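Local atomic coordinates of polynucleotide 5'-triphosphatase (Acanthamoeba polyphaga mimivirus, PDB entry 3BGY), a protein that removes the 5'-terminal phosphate of triphosphorylated RNA, as the metal-dependent, tunnel-type triphosphatase domain of a multifunctional viral mRNA-capping enzyme. Residues Asp138-Thr143 against Asn230-Ile235; Val24-Asp29 against Leu36-Ser41; Thr99-Ser102 against Asp108-Arg111; Asn82-Ser87 against Ile159-Ile164; Glu55-Ile60 against Tyr178-Asn183. All coordinates share one frame; numbering follows the deposited sequence. Where two conformers were deposited one is given.

Interaction 1 (Asp138-Thr143 against Asn230-Ile235); sequences DNWAIT and NVFMII
W140 and F232 meet because each swings its CG anti to its own carbonyl carbon (chi1 -66° in W140, -84° in F232), which carries the indole from the residues leading into strand 142-152 and the phenyl from the helix into the same space. There they form a T-shaped, edge-to-face pair: the six-membered ring of W140 turns its edge to the face of F232, with the planes at 59° and the ring centroids 4.9 Å apart. The touching corner is CE3 of W140, which sits over the middle of the phenyl ring and comes within 3.6 Å of F232 CE2. Its neighbour CZ3 of W140 lies farther back along the same face, 3.9 Å from F232 CG. I142 adds its short branch at the far end of the phenyl, CG2 of I142 lying 3.6 Å from CZ of F232 in an oblique approach. Between these two residues A141 centres an inverse gamma turn, closed by the 2.8 Å bond from I142 N to W140 O; this tight turn lets the chain deliver W140 and I142 to one phenyl ring. I12 and I14 pack on the indole, and the ring of F42 also meets F232. The whole is an aromatic and aliphatic seam between the C-terminal helix 221-235 and the start of strand 142-152, on the outer wall of the closed antiparallel barrel that defines the tunnel triphosphatases.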
# COMPACT_ATOMS: atom_id res chain seq x y z
N ASP A 138 17.53 -9.39 9.62
CA ASP A 138 18.03 -9.75 10.95
C ASP A 138 18.34 -8.51 11.79
O ASP A 138 19.06 -7.60 11.35
CB ASP A 138 19.29 -10.63 10.87
CG ASP A 138 19.06 -11.96 10.15
OD1 ASP A 138 17.91 -12.45 10.06
OD2 ASP A 138 20.07 -12.54 9.68
N ASN A 139 17.75 -8.47 12.99
CA ASN A 139 17.94 -7.40 13.98
C ASN A 139 17.43 -5.96 13.69
O ASN A 139 17.74 -5.03 14.44
CB ASN A 139 19.40 -7.38 14.50
CG ASN A 139 19.84 -8.74 15.04
OD1 ASN A 139 20.81 -9.34 14.54
ND2 ASN A 139 19.12 -9.25 16.02
N TRP A 140 16.72 -5.78 12.58
CA TRP A 140 16.14 -4.47 12.23
C TRP A 140 14.68 -4.75 11.96
O TRP A 140 14.33 -5.69 11.25
CB TRP A 140 16.81 -3.85 11.00
CG TRP A 140 18.23 -3.49 11.24
CD1 TRP A 140 19.30 -4.34 11.13
CD2 TRP A 140 18.76 -2.22 11.60
NE1 TRP A 140 20.46 -3.67 11.40
CE2 TRP A 140 20.17 -2.37 11.69
CE3 TRP A 140 18.18 -0.96 11.85
CZ2 TRP A 140 21.02 -1.30 12.02
CZ3 TRP A 140 19.03 0.12 12.19
CH2 TRP A 140 20.45 -0.06 12.26
N ALA A 141 13.82 -3.91 12.51
CA ALA A 141 12.37 -4.09 12.39
C ALA A 141 11.77 -3.64 11.05
O ALA A 141 10.94 -2.71 10.99
CB ALA A 141 11.67 -3.41 13.57
N ILE A 142 12.21 -4.29 9.97
CA ILE A 142 11.72 -4.02 8.61
C ILE A 142 11.62 -5.25 7.78
O ILE A 142 12.26 -6.27 8.08
CB ILE A 142 12.66 -3.07 7.78
CG1 ILE A 142 14.13 -3.48 7.87
CG2 ILE A 142 12.44 -1.66 8.15
CD1 ILE A 142 15.04 -2.79 6.88
N THR A 143 10.75 -5.18 6.77
CA THR A 143 10.64 -6.25 5.80
C THR A 143 10.84 -5.61 4.44
O THR A 143 10.55 -4.43 4.27
CB THR A 143 9.32 -7.04 5.83
OG1 THR A 143 8.20 -6.19 5.60
CG2 THR A 143 9.16 -7.76 7.16
N ASN A 230 18.34 6.87 7.56
CA ASN A 230 17.76 8.19 7.84
C ASN A 230 16.39 8.05 8.53
O ASN A 230 16.12 8.74 9.52
CB ASN A 230 17.61 9.02 6.56
CG ASN A 230 18.93 9.58 6.05
OD1 ASN A 230 19.95 9.59 6.75
ND2 ASN A 230 18.92 10.06 4.81
N VAL A 231 15.57 7.11 8.04
CA VAL A 231 14.24 6.87 8.63
C VAL A 231 14.38 6.28 10.05
O VAL A 231 13.68 6.71 10.98
CB VAL A 231 13.38 5.92 7.75
CG1 VAL A 231 12.01 5.72 8.37
CG2 VAL A 231 13.26 6.49 6.35
N PHE A 232 15.31 5.33 10.22
CA PHE A 232 15.57 4.75 11.55
C PHE A 232 16.05 5.79 12.56
O PHE A 232 15.71 5.70 13.73
CB PHE A 232 16.57 3.59 11.49
CG PHE A 232 15.94 2.27 11.14
CD1 PHE A 232 14.97 1.69 12.00
CD2 PHE A 232 16.28 1.62 9.95
CE1 PHE A 232 14.36 0.46 11.66
CE2 PHE A 232 15.68 0.39 9.60
CZ PHE A 232 14.71 -0.19 10.46
N MET A 233 16.76 6.81 12.09
CA MET A 233 17.22 7.89 12.97
C MET A 233 16.04 8.73 13.50
O MET A 233 16.09 9.30 14.60
CB MET A 233 18.23 8.77 12.26
CG MET A 233 19.62 8.16 12.22
SD MET A 233 20.78 9.22 11.34
CE MET A 233 20.71 10.77 12.35
N ILE A 234 14.96 8.75 12.73
CA ILE A 234 13.77 9.48 13.15
C ILE A 234 12.94 8.62 14.12
O ILE A 234 12.63 9.08 15.23
CB ILE A 234 12.89 9.93 11.95
CG1 ILE A 234 13.70 10.78 10.98
CG2 ILE A 234 11.71 10.76 12.43
CD1 ILE A 234 13.27 10.62 9.54
N ILE A 235 12.66 7.37 13.76
CA ILE A 235 11.82 6.52 14.61
C ILE A 235 12.43 6.06 15.94
O ILE A 235 11.70 5.83 16.89
CB ILE A 235 11.14 5.35 13.84
CG1 ILE A 235 12.13 4.30 13.37
CG2 ILE A 235 10.42 5.88 12.63
CD1 ILE A 235 11.47 3.10 12.68

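Interaction 2 (Val24-Asp29 against Leu36-Ser41); sequences VEMLRD and LEFEVS
L27, M26 and D29 on helix 17-32 meet F38 and L36 on strand 36-42 in an antiparallel helix-strand packing, in which a short connection folds the first helix back over the outer wall of the tunnel barrel. The axes of the two segments come within 9.1 Å and run at 143° to each other. A CH-pi contact carries much of the packing: CD2 of L27 stands over one face of the F38 ring, 3.9 Å from its centroid and offset toward the rim, while CG of L27 follows at 3.9 Å from F38 CE2. Plain apolar contact is made at the edge of the same ring, where CB of M26 lies near the ring plane, 3.9 Å from CE2 of F38. The phenyl reaches the helix because CG of F38 is anti to its backbone N (chi1 -175°), and L224 of helix 221-235 and I144 of strand 142-152 also touch it. The next residue of the strand, E39, projects from the opposite side, and its carboxylate lies close to that of E214, a closeness consistent with the acidic interior of this enzyme family. A third kind of contact, methyl against carbonyl, lies nearer the connection: CD1 of L36 rests 3.3 Å from the backbone O of D29.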
# COMPACT_ATOMS: atom_id res chain seq x y z
N VAL A 24 19.81 -7.00 -3.82
CA VAL A 24 20.31 -6.54 -5.14
C VAL A 24 19.56 -7.27 -6.28
O VAL A 24 19.13 -6.64 -7.24
CB VAL A 24 21.87 -6.70 -5.22
CG1 VAL A 24 22.41 -6.55 -6.66
CG2 VAL A 24 22.50 -5.68 -4.33
N GLU A 25 19.31 -8.57 -6.13
CA GLU A 25 18.57 -9.32 -7.14
C GLU A 25 17.12 -8.84 -7.21
O GLU A 25 16.59 -8.68 -8.31
CB GLU A 25 18.61 -10.83 -6.84
CG GLU A 25 20.03 -11.38 -6.80
CD GLU A 25 20.09 -12.90 -6.71
OE1 GLU A 25 19.55 -13.47 -5.73
OE2 GLU A 25 20.70 -13.50 -7.62
N MET A 26 16.52 -8.55 -6.04
CA MET A 26 15.14 -8.05 -5.98
C MET A 26 15.04 -6.71 -6.65
O MET A 26 14.05 -6.43 -7.33
CB MET A 26 14.64 -7.93 -4.54
CG MET A 26 14.40 -9.24 -3.86
SD MET A 26 14.07 -8.98 -2.10
CE MET A 26 12.42 -8.27 -2.19
N LEU A 27 16.06 -5.88 -6.48
CA LEU A 27 16.08 -4.54 -7.11
C LEU A 27 16.18 -4.63 -8.62
O LEU A 27 15.58 -3.83 -9.34
CB LEU A 27 17.23 -3.68 -6.55
CG LEU A 27 17.00 -3.10 -5.17
CD1 LEU A 27 18.31 -2.72 -4.51
CD2 LEU A 27 16.07 -1.91 -5.27
N ARG A 28 16.95 -5.61 -9.10
CA ARG A 28 17.10 -5.83 -10.54
C ARG A 28 15.79 -6.35 -11.11
O ARG A 28 15.36 -5.87 -12.17
CB ARG A 28 18.22 -6.83 -10.82
CG ARG A 28 18.50 -7.00 -12.33
CD ARG A 28 19.66 -7.94 -12.60
NE ARG A 28 19.36 -9.32 -12.23
CZ ARG A 28 20.13 -10.38 -12.50
NH1 ARG A 28 21.29 -10.23 -13.14
NH2 ARG A 28 19.74 -11.59 -12.14
N ASP A 29 15.14 -7.29 -10.41
CA ASP A 29 13.85 -7.84 -10.87
C ASP A 29 12.79 -6.76 -10.93
O ASP A 29 12.00 -6.71 -11.89
CB ASP A 29 13.39 -8.98 -9.98
CG ASP A 29 14.22 -10.23 -10.16
OD1 ASP A 29 15.02 -10.33 -11.11
OD2 ASP A 29 14.08 -11.13 -9.32
N LEU A 36 5.95 -4.73 -11.09
CA LEU A 36 6.49 -5.07 -9.78
C LEU A 36 6.72 -3.78 -9.00
O LEU A 36 7.05 -2.73 -9.59
CB LEU A 36 7.79 -5.88 -9.91
CG LEU A 36 7.70 -7.29 -10.49
CD1 LEU A 36 9.10 -7.84 -10.75
CD2 LEU A 36 6.95 -8.21 -9.55
N GLU A 37 6.44 -3.82 -7.70
CA GLU A 37 6.62 -2.67 -6.81
C GLU A 37 7.62 -3.12 -5.78
O GLU A 37 7.70 -4.31 -5.51
CB GLU A 37 5.32 -2.28 -6.14
CG GLU A 37 4.24 -1.75 -7.12
CD GLU A 37 4.70 -0.61 -8.05
OE1 GLU A 37 5.57 0.21 -7.67
OE2 GLU A 37 4.19 -0.55 -9.19
N PHE A 38 8.40 -2.20 -5.23
CA PHE A 38 9.42 -2.54 -4.24
C PHE A 38 9.13 -1.63 -3.05
O PHE A 38 9.18 -0.40 -3.14
CB PHE A 38 10.80 -2.29 -4.84
CG PHE A 38 11.94 -2.72 -3.96
CD1 PHE A 38 12.37 -1.91 -2.90
CD2 PHE A 38 12.63 -3.91 -4.22
CE1 PHE A 38 13.46 -2.26 -2.10
CE2 PHE A 38 13.75 -4.28 -3.42
CZ PHE A 38 14.16 -3.45 -2.36
N GLU A 39 9.02 -2.26 -1.88
CA GLU A 39 8.63 -1.56 -0.67
C GLU A 39 9.39 -2.04 0.55
O GLU A 39 9.63 -3.24 0.68
CB GLU A 39 7.12 -1.86 -0.49
CG GLU A 39 6.45 -1.58 0.83
CD GLU A 39 4.98 -1.99 0.84
OE1 GLU A 39 4.18 -1.43 0.06
OE2 GLU A 39 4.61 -2.88 1.65
N VAL A 40 9.80 -1.09 1.40
CA VAL A 40 10.42 -1.47 2.68
C VAL A 40 9.38 -1.06 3.72
O VAL A 40 9.06 0.11 3.84
CB VAL A 40 11.75 -0.79 2.95
CG1 VAL A 40 12.35 -1.33 4.27
CG2 VAL A 40 12.73 -1.07 1.82
N SER A 41 8.87 -2.04 4.46
CA SER A 41 7.83 -1.80 5.47
C SER A 41 8.46 -1.76 6.86
O SER A 41 9.17 -2.68 7.25
CB SER A 41 6.76 -2.91 5.38
OG SER A 41 5.82 -2.81 6.45

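Interaction 3 (Thr99-Ser102 against Asp108-Arg111); sequences TKFS and DISR
F101 and I109 account for most of this buried contact, and D108 contributes at its margin. F101, in the last turn of helix 91-101, directs its side chain at the next helix, and the phenyl runs past the side chain of I109 in the opposite sense, so the two lie alongside each other. CG1 of I109 does the touching, 3.7 Å from F101 CD1 and 4.0 Å from F101 CB; it approaches the ring obliquely. Placing CG1 beside the backbone N (chi1 -62°) aims the long branch of I109 back at the first helix, and its terminal CD1 reaches 3.9 Å from the backbone O of F101. D108 presents its backbone instead: its O lies 4.0 Å from CE1 of F101, again obliquely to the ring. The D108 carboxylate takes part in a salt bridge along its own helix, OD1 standing 2.6 Å from R111 NH2, which probably helps to hold the charged group beside the apolar contact. One face of the phenyl is backed by CG of K100, 4.0 Å above the ring plane. This is the inside of a helical hairpin, helix 91-101 turning through a few residues into helix 106-115. F97 and Y112 extend the aromatic cluster around F101 within the pair, I199 from a loop touches both F101 and I109, and I170 and Y172 of strand 169-183 receive I109 on the barrel.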
# COMPACT_ATOMS: atom_id res chain seq x y z
N THR A 99 -23.42 3.86 3.07
CA THR A 99 -24.86 3.92 3.32
C THR A 99 -25.65 2.91 2.49
O THR A 99 -26.52 2.22 3.02
CB THR A 99 -25.44 5.35 3.09
OG1 THR A 99 -25.14 5.79 1.77
CG2 THR A 99 -24.87 6.33 4.09
N LYS A 100 -25.28 2.77 1.21
CA LYS A 100 -25.96 1.84 0.30
C LYS A 100 -25.66 0.36 0.57
O LYS A 100 -26.58 -0.46 0.56
CB LYS A 100 -25.62 2.16 -1.17
CG LYS A 100 -26.45 1.38 -2.21
CD LYS A 100 -26.18 1.81 -3.65
CE LYS A 100 -27.07 1.03 -4.62
NZ LYS A 100 -26.89 1.43 -6.05
N PHE A 101 -24.40 0.03 0.83
CA PHE A 101 -24.00 -1.36 1.05
C PHE A 101 -23.82 -1.88 2.48
O PHE A 101 -23.47 -3.05 2.65
CB PHE A 101 -22.76 -1.70 0.20
CG PHE A 101 -23.01 -1.62 -1.29
CD1 PHE A 101 -23.53 -2.74 -1.98
CD2 PHE A 101 -22.75 -0.44 -2.00
CE1 PHE A 101 -23.79 -2.68 -3.37
CE2 PHE A 101 -23.00 -0.37 -3.40
CZ PHE A 101 -23.53 -1.50 -4.08
N SER A 102 -24.13 -1.06 3.49
CA SER A 102 -24.01 -1.43 4.92
C SER A 102 -24.70 -2.74 5.34
O SER A 102 -24.19 -3.47 6.20
CB SER A 102 -24.55 -0.31 5.83
OG SER A 102 -23.50 0.49 6.35
N ASP A 108 -23.47 -9.10 -3.63
CA ASP A 108 -23.93 -7.81 -4.20
C ASP A 108 -22.77 -6.82 -4.19
O ASP A 108 -22.60 -6.05 -5.14
CB ASP A 108 -25.06 -7.18 -3.37
CG ASP A 108 -26.43 -7.82 -3.63
OD1 ASP A 108 -26.60 -8.51 -4.65
OD2 ASP A 108 -27.34 -7.60 -2.80
N ILE A 109 -21.99 -6.84 -3.10
CA ILE A 109 -20.84 -5.97 -2.97
C ILE A 109 -19.73 -6.34 -3.97
O ILE A 109 -19.21 -5.45 -4.66
CB ILE A 109 -20.28 -5.95 -1.50
CG1 ILE A 109 -21.34 -5.41 -0.56
CG2 ILE A 109 -18.95 -5.10 -1.43
CD1 ILE A 109 -21.05 -5.53 0.93
N SER A 110 -19.42 -7.63 -4.09
CA SER A 110 -18.39 -8.09 -5.02
C SER A 110 -18.73 -7.77 -6.47
O SER A 110 -17.90 -7.25 -7.21
CB SER A 110 -18.16 -9.59 -4.90
OG SER A 110 -17.65 -9.93 -3.63
N ARG A 111 -20.01 -7.93 -6.81
CA ARG A 111 -20.47 -7.68 -8.19
C ARG A 111 -20.38 -6.19 -8.50
O ARG A 111 -19.95 -5.82 -9.59
CB ARG A 111 -21.88 -8.23 -8.38
CG ARG A 111 -21.87 -9.72 -8.67
CD ARG A 111 -23.30 -10.24 -8.85
NE ARG A 111 -24.03 -10.24 -7.59
CZ ARG A 111 -25.35 -10.41 -7.48
NH1 ARG A 111 -26.10 -10.60 -8.55
NH2 ARG A 111 -25.89 -10.47 -6.27

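Interaction 4 (Asn82-Ser87 against Ile159-Ile164); sequences NVYRVS and ISKPKI
K161 NZ, which reaches past the hydroxyl of Y84, is gripped by several groups: it bonds to the backbone O of V114 and of L116, and donates a long bond of 3.3 Å to water 1. That water lies in the plane of the Y84 ring, at its edge, and also accepts from Y84 OH, although the 2.4 Å between the two oxygens is so short that the detail is doubtful. Lysine and tyrosine make no direct polar bond. Rather, the extended lysine chain crosses the phenol end obliquely, with CE of K161 3.4 Å and CD of K161 3.5 Å from Y84 OH. P162 follows with a purely apolar touch, the side chains of Y84 and P162 lying at about a right angle. The pyrrolidine touches through CG and CD of P162, each 3.8 Å from Y84 CD1. The phenol ring of Y84 extends out to the loop because its CG is anti to the backbone N (chi1 -173°). F78 touches both Y84 and P162, while I124 flanks the tyrosine from the neighbouring strand. The contact thus lays the loop between strands 142-152 and 169-183 over the outer side of strand 83-88. Its chemistry is split: apolar packing along the tyrosine ring, and a lysine ammonium whose charge is probably met chiefly by backbone carbonyls near the end of helix 106-115.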
# COMPACT_ATOMS: atom_id res chain seq x y z
N ASN A 82 -5.17 -14.31 -4.21
CA ASN A 82 -4.91 -13.09 -4.95
C ASN A 82 -6.02 -12.10 -4.67
O ASN A 82 -7.09 -12.47 -4.16
CB ASN A 82 -4.67 -13.38 -6.43
CG ASN A 82 -3.44 -14.22 -6.64
OD1 ASN A 82 -2.42 -14.00 -5.97
ND2 ASN A 82 -3.54 -15.22 -7.50
N VAL A 83 -5.78 -10.83 -5.01
CA VAL A 83 -6.70 -9.79 -4.59
C VAL A 83 -7.07 -8.83 -5.69
O VAL A 83 -6.23 -8.43 -6.45
CB VAL A 83 -6.03 -8.96 -3.42
CG1 VAL A 83 -6.86 -7.75 -3.00
CG2 VAL A 83 -5.80 -9.86 -2.19
N TYR A 84 -8.34 -8.42 -5.71
CA TYR A 84 -8.84 -7.40 -6.66
C TYR A 84 -9.22 -6.27 -5.72
O TYR A 84 -10.13 -6.42 -4.89
CB TYR A 84 -10.08 -7.91 -7.43
CG TYR A 84 -10.53 -6.96 -8.54
CD1 TYR A 84 -9.98 -7.04 -9.83
CD2 TYR A 84 -11.53 -6.01 -8.30
CE1 TYR A 84 -10.45 -6.18 -10.88
CE2 TYR A 84 -12.01 -5.15 -9.32
CZ TYR A 84 -11.46 -5.25 -10.59
OH TYR A 84 -11.94 -4.44 -11.59
N ARG A 85 -8.47 -5.17 -5.77
CA ARG A 85 -8.71 -4.05 -4.86
C ARG A 85 -9.12 -2.74 -5.51
O ARG A 85 -8.48 -2.29 -6.45
CB ARG A 85 -7.45 -3.80 -4.01
CG ARG A 85 -7.56 -2.69 -2.94
CD ARG A 85 -6.22 -2.42 -2.30
NE ARG A 85 -5.29 -1.81 -3.25
CZ ARG A 85 -4.01 -1.53 -2.98
NH1 ARG A 85 -3.50 -1.79 -1.79
NH2 ARG A 85 -3.24 -0.99 -3.91
N VAL A 86 -10.19 -2.14 -5.00
CA VAL A 86 -10.65 -0.85 -5.48
C VAL A 86 -10.41 0.19 -4.38
O VAL A 86 -10.76 -0.03 -3.22
CB VAL A 86 -12.15 -0.90 -5.84
CG1 VAL A 86 -12.70 0.49 -6.07
CG2 VAL A 86 -12.35 -1.74 -7.08
N SER A 87 -9.80 1.32 -4.74
CA SER A 87 -9.59 2.41 -3.79
C SER A 87 -10.50 3.57 -4.20
O SER A 87 -10.39 4.05 -5.32
CB SER A 87 -8.14 2.89 -3.81
OG SER A 87 -7.25 1.80 -3.60
N ILE A 159 -9.26 -6.19 -20.19
CA ILE A 159 -8.88 -7.61 -20.12
C ILE A 159 -9.91 -8.29 -19.22
O ILE A 159 -10.40 -7.66 -18.28
CB ILE A 159 -7.46 -7.77 -19.49
CG1 ILE A 159 -6.44 -6.94 -20.27
CG2 ILE A 159 -7.03 -9.24 -19.51
CD1 ILE A 159 -5.08 -6.79 -19.58
N SER A 160 -10.23 -9.56 -19.50
CA SER A 160 -11.21 -10.34 -18.73
C SER A 160 -11.00 -10.23 -17.21
O SER A 160 -9.93 -10.58 -16.71
CB SER A 160 -11.15 -11.83 -19.13
OG SER A 160 -11.39 -12.04 -20.52
N LYS A 161 -11.97 -9.61 -16.52
CA LYS A 161 -11.95 -9.41 -15.06
C LYS A 161 -12.18 -10.73 -14.32
O LYS A 161 -12.66 -11.69 -14.92
CB LYS A 161 -13.01 -8.38 -14.66
CG LYS A 161 -12.52 -6.94 -14.71
CD LYS A 161 -13.60 -6.00 -14.22
CE LYS A 161 -13.35 -4.57 -14.66
NZ LYS A 161 -14.46 -3.67 -14.25
N PRO A 162 -11.77 -10.83 -13.02
CA PRO A 162 -12.00 -12.10 -12.32
C PRO A 162 -13.47 -12.42 -12.06
O PRO A 162 -14.28 -11.54 -11.75
CB PRO A 162 -11.21 -11.93 -11.03
CG PRO A 162 -11.25 -10.46 -10.78
CD PRO A 162 -11.00 -9.91 -12.16
N LYS A 163 -13.81 -13.69 -12.20
CA LYS A 163 -15.17 -14.15 -12.01
C LYS A 163 -15.58 -14.27 -10.55
O LYS A 163 -14.86 -14.85 -9.75
CB LYS A 163 -15.43 -15.48 -12.75
CG LYS A 163 -14.29 -16.50 -12.70
CD LYS A 163 -14.75 -17.87 -12.19
CE LYS A 163 -13.57 -18.83 -12.05
NZ LYS A 163 -13.90 -20.01 -11.21
N ILE A 164 -16.73 -13.67 -10.23
CA ILE A 164 -17.28 -13.72 -8.88
C ILE A 164 -18.02 -15.04 -8.71
O ILE A 164 -19.00 -15.30 -9.42
CB ILE A 164 -18.20 -12.50 -8.59
CG1 ILE A 164 -17.39 -11.19 -8.65
CG2 ILE A 164 -18.93 -12.64 -7.24
CD1 ILE A 164 -16.08 -11.20 -7.80
O HOH W 1 -13.75 -2.87 -11.15

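Interaction 5 (Glu55-Ile60 against Tyr178-Asn183); sequences EHYINI and YSFTIN
Y57 sets its CB squarely over the F180 ring, 3.4 Å from the centroid and 3° off the normal, a CH-pi contact that leaves the two aromatic rings themselves inclined at 31° with centroids 5.5 Å apart. CG of Y57 stands beside its own backbone N, which sends the phenol away from the strand, toward V231 and I234 of helix 221-235. The F180 ring also packs against the helix backbone: its CE1 comes within 3.6 Å of Y57 C. I58 meets the same end of the phenyl, its CG1 3.8 Å from F180 CE1. I182 approaches the tyrosine ring obliquely, with CG2 of I182 4.0 Å from Y57 CE1. The two segments run at 50° to each other, helix 47-60 lying on the outside of the barrel. On the other side of the strand S179 OG bonds to D189. The helix is thus held here by dispersion and CH-pi packing, directed by one flat ring fitted against a backbone turn, rather than by polar bonds between the segments.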
# COMPACT_ATOMS: atom_id res chain seq x y z
N GLU A 55 5.17 14.72 11.32
CA GLU A 55 5.57 16.09 11.63
C GLU A 55 6.93 16.39 11.00
O GLU A 55 7.09 17.42 10.34
CB GLU A 55 5.66 16.32 13.15
CG GLU A 55 5.90 17.78 13.60
CD GLU A 55 4.72 18.72 13.31
OE1 GLU A 55 3.56 18.32 13.51
OE2 GLU A 55 4.98 19.88 12.89
N HIS A 56 7.84 15.42 11.09
CA HIS A 56 9.19 15.57 10.54
C HIS A 56 9.16 15.80 9.04
O HIS A 56 9.74 16.76 8.54
CB HIS A 56 10.05 14.32 10.82
CG HIS A 56 11.38 14.35 10.14
ND1 HIS A 56 12.43 15.13 10.59
CD2 HIS A 56 11.82 13.77 8.99
CE1 HIS A 56 13.45 15.02 9.75
NE2 HIS A 56 13.10 14.20 8.77
N TYR A 57 8.44 14.92 8.33
CA TYR A 57 8.40 15.05 6.87
C TYR A 57 7.61 16.23 6.35
O TYR A 57 7.99 16.84 5.36
CB TYR A 57 7.97 13.73 6.24
CG TYR A 57 9.09 12.73 6.22
CD1 TYR A 57 10.19 12.88 5.36
CD2 TYR A 57 9.08 11.65 7.09
CE1 TYR A 57 11.27 11.96 5.38
CE2 TYR A 57 10.13 10.72 7.12
CZ TYR A 57 11.22 10.89 6.26
OH TYR A 57 12.24 9.98 6.33
N ILE A 58 6.59 16.67 7.10
CA ILE A 58 5.84 17.86 6.67
C ILE A 58 6.75 19.11 6.72
O ILE A 58 6.80 19.88 5.75
CB ILE A 58 4.56 18.07 7.52
CG1 ILE A 58 3.51 17.06 7.08
CG2 ILE A 58 3.97 19.50 7.32
CD1 ILE A 58 2.33 16.92 7.99
N ASN A 59 7.52 19.28 7.80
CA ASN A 59 8.40 20.46 7.87
C ASN A 59 9.60 20.50 6.92
O ASN A 59 10.03 21.58 6.53
CB ASN A 59 8.77 20.87 9.31
CG ASN A 59 9.35 19.75 10.14
OD1 ASN A 59 8.81 19.43 11.20
ND2 ASN A 59 10.46 19.17 9.70
N ILE A 60 10.12 19.33 6.53
CA ILE A 60 11.25 19.32 5.60
C ILE A 60 10.88 19.15 4.11
O ILE A 60 11.71 19.43 3.25
CB ILE A 60 12.35 18.27 5.97
CG1 ILE A 60 11.81 16.83 5.84
CG2 ILE A 60 12.90 18.55 7.38
CD1 ILE A 60 12.88 15.77 5.79
N TYR A 178 -0.28 10.06 4.11
CA TYR A 178 0.56 11.21 3.82
C TYR A 178 1.71 10.61 3.02
O TYR A 178 2.32 9.63 3.46
CB TYR A 178 1.10 11.87 5.09
CG TYR A 178 0.05 12.40 6.01
CD1 TYR A 178 -0.58 11.55 6.93
CD2 TYR A 178 -0.36 13.75 5.94
CE1 TYR A 178 -1.62 12.03 7.78
CE2 TYR A 178 -1.40 14.24 6.78
CZ TYR A 178 -2.03 13.37 7.70
OH TYR A 178 -3.06 13.82 8.49
N SER A 179 1.96 11.14 1.82
CA SER A 179 3.03 10.66 0.95
C SER A 179 4.03 11.76 0.70
O SER A 179 3.66 12.89 0.34
CB SER A 179 2.47 10.16 -0.39
OG SER A 179 1.60 9.05 -0.19
N PHE A 180 5.30 11.46 0.95
CA PHE A 180 6.33 12.46 0.78
C PHE A 180 7.31 12.01 -0.28
O PHE A 180 8.00 11.02 -0.11
CB PHE A 180 7.06 12.67 2.12
CG PHE A 180 6.13 13.04 3.23
CD1 PHE A 180 5.76 14.37 3.43
CD2 PHE A 180 5.61 12.04 4.09
CE1 PHE A 180 4.87 14.74 4.46
CE2 PHE A 180 4.71 12.40 5.13
CZ PHE A 180 4.34 13.76 5.32
N THR A 181 7.36 12.72 -1.41
CA THR A 181 8.27 12.35 -2.48
C THR A 181 9.62 12.97 -2.13
O THR A 181 9.84 14.16 -2.33
CB THR A 181 7.71 12.82 -3.87
OG1 THR A 181 6.48 12.13 -4.12
CG2 THR A 181 8.69 12.44 -4.99
N ILE A 182 10.49 12.17 -1.54
CA ILE A 182 11.78 12.68 -1.08
C ILE A 182 12.81 13.01 -2.16
O ILE A 182 13.67 13.87 -1.96
CB ILE A 182 12.34 11.82 0.08
CG1 ILE A 182 12.43 10.35 -0.33
CG2 ILE A 182 11.44 11.96 1.34
CD1 ILE A 182 13.21 9.48 0.68
N ASN A 183 12.72 12.32 -3.29
CA ASN A 183 13.56 12.53 -4.47
C ASN A 183 12.85 11.86 -5.62
O ASN A 183 11.79 11.25 -5.44
CB ASN A 183 15.02 12.03 -4.28
CG ASN A 183 15.11 10.57 -3.84
OD1 ASN A 183 14.52 9.67 -4.45
ND2 ASN A 183 15.89 10.31 -2.79

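From the N terminus, interaction 2 closes first, a short loop folding helix 17-32 onto strand 36-42. Interaction 5 opens next on helix 47-60, and interaction 4, nested within it, on strand 83-88. Inside both, interaction 3 opens and closes as the local hairpin of helices 91-101 and 106-115. Interaction 1 opens at the start of strand 142-152 and closes last on helix 221-235, so it crosses interactions 4 and 5, which close at 159-164 and 178-183. Interactions 1 and 2 adjoin through neighbouring barrel strands, with T143 O close to S41 N; I234 and V231 of interaction 1 pack on residues of interaction 5. Interactions 3 and 4, meeting at S110 and I164, lie across the barrel from interactions 1 and 5.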